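Local coordinates for protein nucleoside diphosphate kinase (Encephalitozoon cuniculi, PDB 3MPD) that probably transfers the gamma phosphate of ATP to nucleoside diphosphates through a phosphorylated enzyme intermediate, making nucleoside triphosphates other than ATP, at residues Arg7-Ile12 / Ile117-Asp122; Lys13-Lys18 / Thr113-Ile118. All coordinates share one frame; numbering follows the deposited sequence.

Interaction 1. Residues Arg7-Ile12 / Ile117-Asp122; sequences RTFIMI and IIHGSD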
loop_
_atom_site.group_PDB
_atom_site.type_symbol
_atom_site.label_atom_id
_atom_site.label_comp_id
_atom_site.label_asym_id
_atom_site.label_seq_id
_atom_site.Cartn_x
_atom_site.Cartn_y
_atom_site.Cartn_z
ATOM N N ARG A 7 16.857 2.838 -4.781
ATOM C CA ARG A 7 15.395 2.973 -4.640
ATOM C C ARG A 7 14.699 3.661 -5.825
ATOM O O ARG A 7 15.335 4.382 -6.602
ATOM C CB ARG A 7 15.042 3.685 -3.351
ATOM C CG ARG A 7 16.028 4.718 -2.987
ATOM C CD ARG A 7 15.787 5.222 -1.594
ATOM N NE ARG A 7 15.931 6.668 -1.642
ATOM C CZ ARG A 7 15.526 7.494 -0.687
ATOM N NH1 ARG A 7 14.956 7.020 0.419
ATOM N NH2 ARG A 7 15.697 8.795 -0.853
ATOM N N THR A 8 13.385 3.438 -5.948
ATOM C CA THR A 8 12.608 3.993 -7.058
ATOM C C THR A 8 11.228 4.425 -6.589
ATOM O O THR A 8 10.685 3.877 -5.619
ATOM C CB THR A 8 12.520 3.007 -8.263
ATOM O OG1 THR A 8 11.988 3.678 -9.415
ATOM C CG2 THR A 8 11.680 1.761 -7.947
ATOM N N PHE A 9 10.683 5.437 -7.253
ATOM C CA PHE A 9 9.387 5.974 -6.898
ATOM C C PHE A 9 8.347 5.415 -7.845
ATOM O O PHE A 9 8.475 5.530 -9.057
ATOM C CB PHE A 9 9.390 7.511 -6.941
ATOM C CG PHE A 9 8.074 8.112 -6.573
ATOM C CD1 PHE A 9 7.620 8.049 -5.258
ATOM C CD2 PHE A 9 7.274 8.703 -7.545
ATOM C CE1 PHE A 9 6.386 8.562 -4.900
ATOM C CE2 PHE A 9 6.036 9.249 -7.203
ATOM C CZ PHE A 9 5.583 9.166 -5.876
ATOM N N ILE A 10 7.324 4.794 -7.277
ATOM C CA ILE A 10 6.284 4.132 -8.067
ATOM C C ILE A 10 4.952 4.717 -7.628
ATOM O O ILE A 10 4.612 4.670 -6.448
ATOM C CB ILE A 10 6.241 2.621 -7.803
ATOM C CG1 ILE A 10 7.622 1.956 -8.022
ATOM C CG2 ILE A 10 5.138 1.937 -8.655
ATOM C CD1 ILE A 10 8.198 2.039 -9.496
ATOM N N MET A 11 4.169 5.206 -8.581
ATOM C CA MET A 11 2.905 5.828 -8.231
ATOM C C MET A 11 1.799 5.266 -9.095
ATOM O O MET A 11 1.864 5.344 -10.337
ATOM C CB MET A 11 3.024 7.353 -8.383
ATOM C CG MET A 11 1.752 8.125 -8.095
ATOM S SD MET A 11 2.054 9.919 -8.154
ATOM C CE MET A 11 2.780 10.155 -9.780
ATOM N N ILE A 12 0.788 4.697 -8.444
ATOM C CA ILE A 12 -0.394 4.213 -9.158
ATOM C C ILE A 12 -1.284 5.412 -9.478
ATOM O O ILE A 12 -1.695 6.146 -8.553
ATOM C CB ILE A 12 -1.187 3.162 -8.355
ATOM C CG1 ILE A 12 -0.269 2.003 -7.948
ATOM C CG2 ILE A 12 -2.469 2.694 -9.152
ATOM C CD1 ILE A 12 -1.006 0.861 -7.186
ATOM N N ILE A 117 -1.663 3.776 -16.285
ATOM C CA ILE A 117 -1.762 2.928 -15.056
ATOM C C ILE A 117 -0.895 3.394 -13.881
ATOM O O ILE A 117 -1.310 3.309 -12.716
ATOM C CB ILE A 117 -1.436 1.421 -15.330
ATOM C CG1 ILE A 117 -2.230 0.868 -16.530
ATOM C CG2 ILE A 117 -1.647 0.565 -14.062
ATOM C CD1 ILE A 117 -3.777 0.988 -16.366
ATOM N N ILE A 118 0.340 3.801 -14.185
ATOM C CA ILE A 118 1.388 3.847 -13.180
ATOM C C ILE A 118 2.524 4.744 -13.677
ATOM O O ILE A 118 2.739 4.909 -14.901
ATOM C CB ILE A 118 1.922 2.372 -12.873
ATOM C CG1 ILE A 118 2.842 2.310 -11.655
ATOM C CG2 ILE A 118 2.583 1.737 -14.114
ATOM C CD1 ILE A 118 3.238 0.796 -11.311
ATOM N N HIS A 119 3.222 5.365 -12.735
ATOM C CA HIS A 119 4.457 6.050 -13.029
ATOM C C HIS A 119 5.585 5.319 -12.325
ATOM O O HIS A 119 5.433 4.966 -11.152
ATOM C CB HIS A 119 4.402 7.463 -12.447
ATOM C CG HIS A 119 5.749 8.094 -12.335
ATOM N ND1 HIS A 119 6.352 8.749 -13.389
ATOM C CD2 HIS A 119 6.630 8.140 -11.305
ATOM C CE1 HIS A 119 7.544 9.175 -13.015
ATOM N NE2 HIS A 119 7.733 8.826 -11.751
ATOM N N GLY A 120 6.731 5.121 -12.988
ATOM C CA GLY A 120 7.932 4.683 -12.260
ATOM C C GLY A 120 9.091 5.578 -12.645
ATOM O O GLY A 120 9.171 6.000 -13.799
ATOM N N SER A 121 9.996 5.876 -11.701
ATOM C CA SER A 121 11.149 6.737 -12.019
ATOM C C SER A 121 11.947 6.234 -13.230
ATOM O O SER A 121 12.065 5.041 -13.438
ATOM C CB SER A 121 12.098 6.861 -10.814
ATOM O OG SER A 121 11.395 7.248 -9.655
ATOM N N ASP A 122 12.510 7.150 -14.013
ATOM C CA ASP A 122 13.275 6.753 -15.199
ATOM C C ASP A 122 14.779 6.645 -14.942
ATOM O O ASP A 122 15.497 6.040 -15.731
ATOM C CB ASP A 122 12.955 7.629 -16.427
ATOM C CG ASP A 122 13.399 9.077 -16.285
ATOM O OD1 ASP A 122 13.897 9.510 -15.213
ATOM O OD2 ASP A 122 13.233 9.811 -17.292
HETATM O O HOH W 1 11.626 2.541 -11.820
#
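Met11 and His119 form a hydrogen-bonded pair between two antiparallel strands, 7-12 and 118-120, in the buried middle of a ferredoxin-like fold. Strand 7-12 is internal to the four-stranded sheet, and strand 118-120 is at its edge within this chain. Met11 N gives a bond of 2.9 Å to His119 O, and His119 N returns one of 2.8 Å to Met11 O. Both are nearly straight, 165° at the hydrogen.

The pairing continues past the strand end through Ser121. Its chi1 of -52° sets OG beside its own N, with both atoms turned to Phe9. Ser121 N bonds to Phe9 O at 3.1 Å, and Phe9 N bonds to Ser121 OG, a side-chain oxygen in place of a backbone one. A water bridges Thr8 OG1 and Ser121 O.

Phe9, Met11 and His119 share one face of the sheet. Phe9 CD2 meets His119 CD2 at 3.9 Å, at the edge of the imidazole and near its plane. Met11 bends at chi3 (55°), bringing CE to 4.1 Å from His119 CB. On the other face Ile10 CG2 presses on Ile118 CD1 at 3.5 Å, a tight carbon contact. Ile10 CD1 lies against the CA of Gly120.

By similarity, His119 is the residue phosphorylated on its pros nitrogen, ND1. NE2 bonds to Glu130 OE1. Backbone pairing sets the position of His119, and the bond to Glu130, with the edge-to-face ring of His52, probably limits the rotation of the imidazole. Ser121 OG, bonded to the same oxygen, is placed to steady Glu130 from the second shell.

Interaction 2. Residues Lys13-Lys18 / Thr113-Ile118; sequences KPDAIK and TGKNII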
loop_
_atom_site.group_PDB
_atom_site.type_symbol
_atom_site.label_atom_id
_atom_site.label_comp_id
_atom_site.label_asym_id
_atom_site.label_seq_id
_atom_site.Cartn_x
_atom_site.Cartn_y
_atom_site.Cartn_z
ATOM N N LYS A 13 -1.584 5.585 -10.771
ATOM C CA LYS A 13 -2.300 6.781 -11.268
ATOM C C LYS A 13 -3.783 6.675 -10.923
ATOM O O LYS A 13 -4.286 5.554 -10.723
ATOM C CB LYS A 13 -2.089 6.922 -12.793
ATOM C CG LYS A 13 -0.608 7.113 -13.165
ATOM C CD LYS A 13 -0.429 7.631 -14.591
ATOM C CE LYS A 13 1.031 8.064 -14.789
ATOM N NZ LYS A 13 1.276 8.236 -16.250
ATOM N N PRO A 14 -4.492 7.819 -10.864
ATOM C CA PRO A 14 -5.839 7.855 -10.275
ATOM C C PRO A 14 -6.828 6.861 -10.883
ATOM O O PRO A 14 -7.603 6.266 -10.161
ATOM C CB PRO A 14 -6.313 9.305 -10.560
ATOM C CG PRO A 14 -5.056 10.095 -10.683
ATOM C CD PRO A 14 -4.074 9.162 -11.354
ATOM N N ASP A 15 -6.808 6.704 -12.209
ATOM C CA ASP A 15 -7.720 5.791 -12.869
ATOM C C ASP A 15 -7.477 4.309 -12.570
ATOM O O ASP A 15 -8.433 3.523 -12.545
ATOM C CB ASP A 15 -7.764 6.050 -14.381
ATOM C CG ASP A 15 -8.316 7.422 -14.703
ATOM O OD1 ASP A 15 -9.424 7.748 -14.218
ATOM O OD2 ASP A 15 -7.636 8.187 -15.411
ATOM N N ALA A 16 -6.229 3.952 -12.305
ATOM C CA ALA A 16 -5.901 2.575 -11.973
ATOM C C ALA A 16 -6.408 2.243 -10.576
ATOM O O ALA A 16 -6.802 1.104 -10.317
ATOM C CB ALA A 16 -4.380 2.327 -12.079
ATOM N N ILE A 17 -6.457 3.240 -9.688
ATOM C CA ILE A 17 -7.084 3.040 -8.373
ATOM C C ILE A 17 -8.564 2.683 -8.563
ATOM O O ILE A 17 -9.084 1.724 -7.969
ATOM C CB ILE A 17 -7.004 4.343 -7.487
ATOM C CG1 ILE A 17 -5.548 4.779 -7.226
ATOM C CG2 ILE A 17 -7.748 4.141 -6.183
ATOM C CD1 ILE A 17 -4.718 3.748 -6.509
ATOM N N LYS A 18 -9.232 3.470 -9.403
ATOM C CA LYS A 18 -10.664 3.297 -9.686
ATOM C C LYS A 18 -11.019 1.992 -10.416
ATOM O O LYS A 18 -12.104 1.455 -10.241
ATOM C CB LYS A 18 -11.193 4.526 -10.440
ATOM C CG LYS A 18 -10.994 5.849 -9.598
ATOM C CD LYS A 18 -11.487 7.080 -10.343
ATOM C CE LYS A 18 -11.477 8.354 -9.447
ATOM N NZ LYS A 18 -11.927 9.525 -10.323
ATOM N N THR A 113 -1.946 6.275 -23.667
ATOM C CA THR A 113 -0.736 6.892 -23.119
ATOM C C THR A 113 -0.993 7.772 -21.894
ATOM O O THR A 113 -0.128 7.843 -21.003
ATOM C CB THR A 113 0.047 7.690 -24.165
ATOM O OG1 THR A 113 -0.733 8.818 -24.650
ATOM C CG2 THR A 113 0.388 6.789 -25.311
ATOM N N GLY A 114 -2.164 8.416 -21.842
ATOM C CA GLY A 114 -2.546 9.278 -20.696
ATOM C C GLY A 114 -3.012 8.500 -19.460
ATOM O O GLY A 114 -2.786 8.917 -18.323
ATOM N N LYS A 115 -3.651 7.357 -19.680
ATOM C CA LYS A 115 -4.082 6.507 -18.582
ATOM C C LYS A 115 -3.316 5.218 -18.611
ATOM O O LYS A 115 -3.878 4.123 -18.743
ATOM C CB LYS A 115 -5.590 6.330 -18.658
ATOM C CG LYS A 115 -6.229 7.676 -18.313
ATOM C CD LYS A 115 -7.567 7.835 -18.873
ATOM C CE LYS A 115 -7.914 9.334 -18.822
ATOM N NZ LYS A 115 -9.113 9.485 -18.007
ATOM N N ASN A 116 -2.002 5.356 -18.502
ATOM C CA ASN A 116 -1.123 4.210 -18.634
ATOM C C ASN A 116 -0.735 3.665 -17.243
ATOM O O ASN A 116 0.367 3.218 -17.070
ATOM C CB ASN A 116 0.085 4.554 -19.493
ATOM C CG ASN A 116 0.978 5.618 -18.871
ATOM O OD1 ASN A 116 0.668 6.216 -17.828
ATOM N ND2 ASN A 116 2.117 5.841 -19.510
ATOM N N ILE A 117 -1.663 3.776 -16.285
ATOM C CA ILE A 117 -1.762 2.928 -15.056
ATOM C C ILE A 117 -0.895 3.394 -13.881
ATOM O O ILE A 117 -1.310 3.309 -12.716
ATOM C CB ILE A 117 -1.436 1.421 -15.330
ATOM C CG1 ILE A 117 -2.230 0.868 -16.530
ATOM C CG2 ILE A 117 -1.647 0.565 -14.062
ATOM C CD1 ILE A 117 -3.777 0.988 -16.366
ATOM N N ILE A 118 0.340 3.801 -14.185
ATOM C CA ILE A 118 1.388 3.847 -13.180
ATOM C C ILE A 118 2.524 4.744 -13.677
ATOM O O ILE A 118 2.739 4.909 -14.901
ATOM C CB ILE A 118 1.922 2.372 -12.873
ATOM C CG1 ILE A 118 2.842 2.310 -11.655
ATOM C CG2 ILE A 118 2.583 1.737 -14.114
ATOM C CD1 ILE A 118 3.238 0.796 -11.311
#
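The carboxamide of Asn116 receives Lys13 NZ at its oxygen edge, in plane and on a lone pair of OD1, at 2.6 Å. The other end of this amide is also held, as ND2 bonds to Thr95 O. The peptide group joining Ile117 to Ile118 has the Lys13 side chain laid over one face, with CG 3.6 Å from Ile118 N. Ala16 CB comes to the oxygen edge of the same group, 3.3 Å from Ile117 O. The carboxylate of Asp15 has Lys115 across one face. Lys115 CG and NZ both stand above the carboxylate plane on the same side, each 3.3 Å from Asp15 OD2. Asp15 and Lys115 form a salt bridge, though the hydrogen bond within it is weak.

Lys13 is the N-cap of helix 14-18. Its N bonds to Ile117 O at 3.0 Å, the donor lying above the carbonyl plane. Its chi1 of -62° starts the chain across the loop, and beyond CG it runs extended to Asn116. Ile117 has a positive phi of 85°, and a weak bond from Ile118 N to Asn116 O closes a classic gamma turn centred on it. Ile117 CG2 packs on Ala16 CB.

Lys13 and Asn116 are both ATP-binding residues by similarity. Arg106, another such residue, bonds to the backbone oxygens of Asn116 and Ile118. The contact thus ties the start of helix 14-18 to the loop before strand 118-120 at the nucleotide site. In this apo structure the amide oxygen holds the lysine ammonium, which is consistent with a cationic group kept in place for phosphates.

In the fold
Interactions 1 and 2 follow one another along the same two pieces of chain. Strand 7-12 runs directly into helix 14-18, and residues 117-118 belong to both contacts. Interaction 1 is core, near the centre of the chain. It rests on regular strand pairing and apolar packing. Interaction 2 is partly buried, about 12 Å away between centres. There strand pairing gives way to a helix start and a loop, joined by charged and amide groups, with a salt bridge on its more exposed side. Ile12 CG2 against Ile17 CD1 and Lys13 CE beside His119 N join them. Together they place the predicted phosphohistidine next to predicted ATP-binding residues.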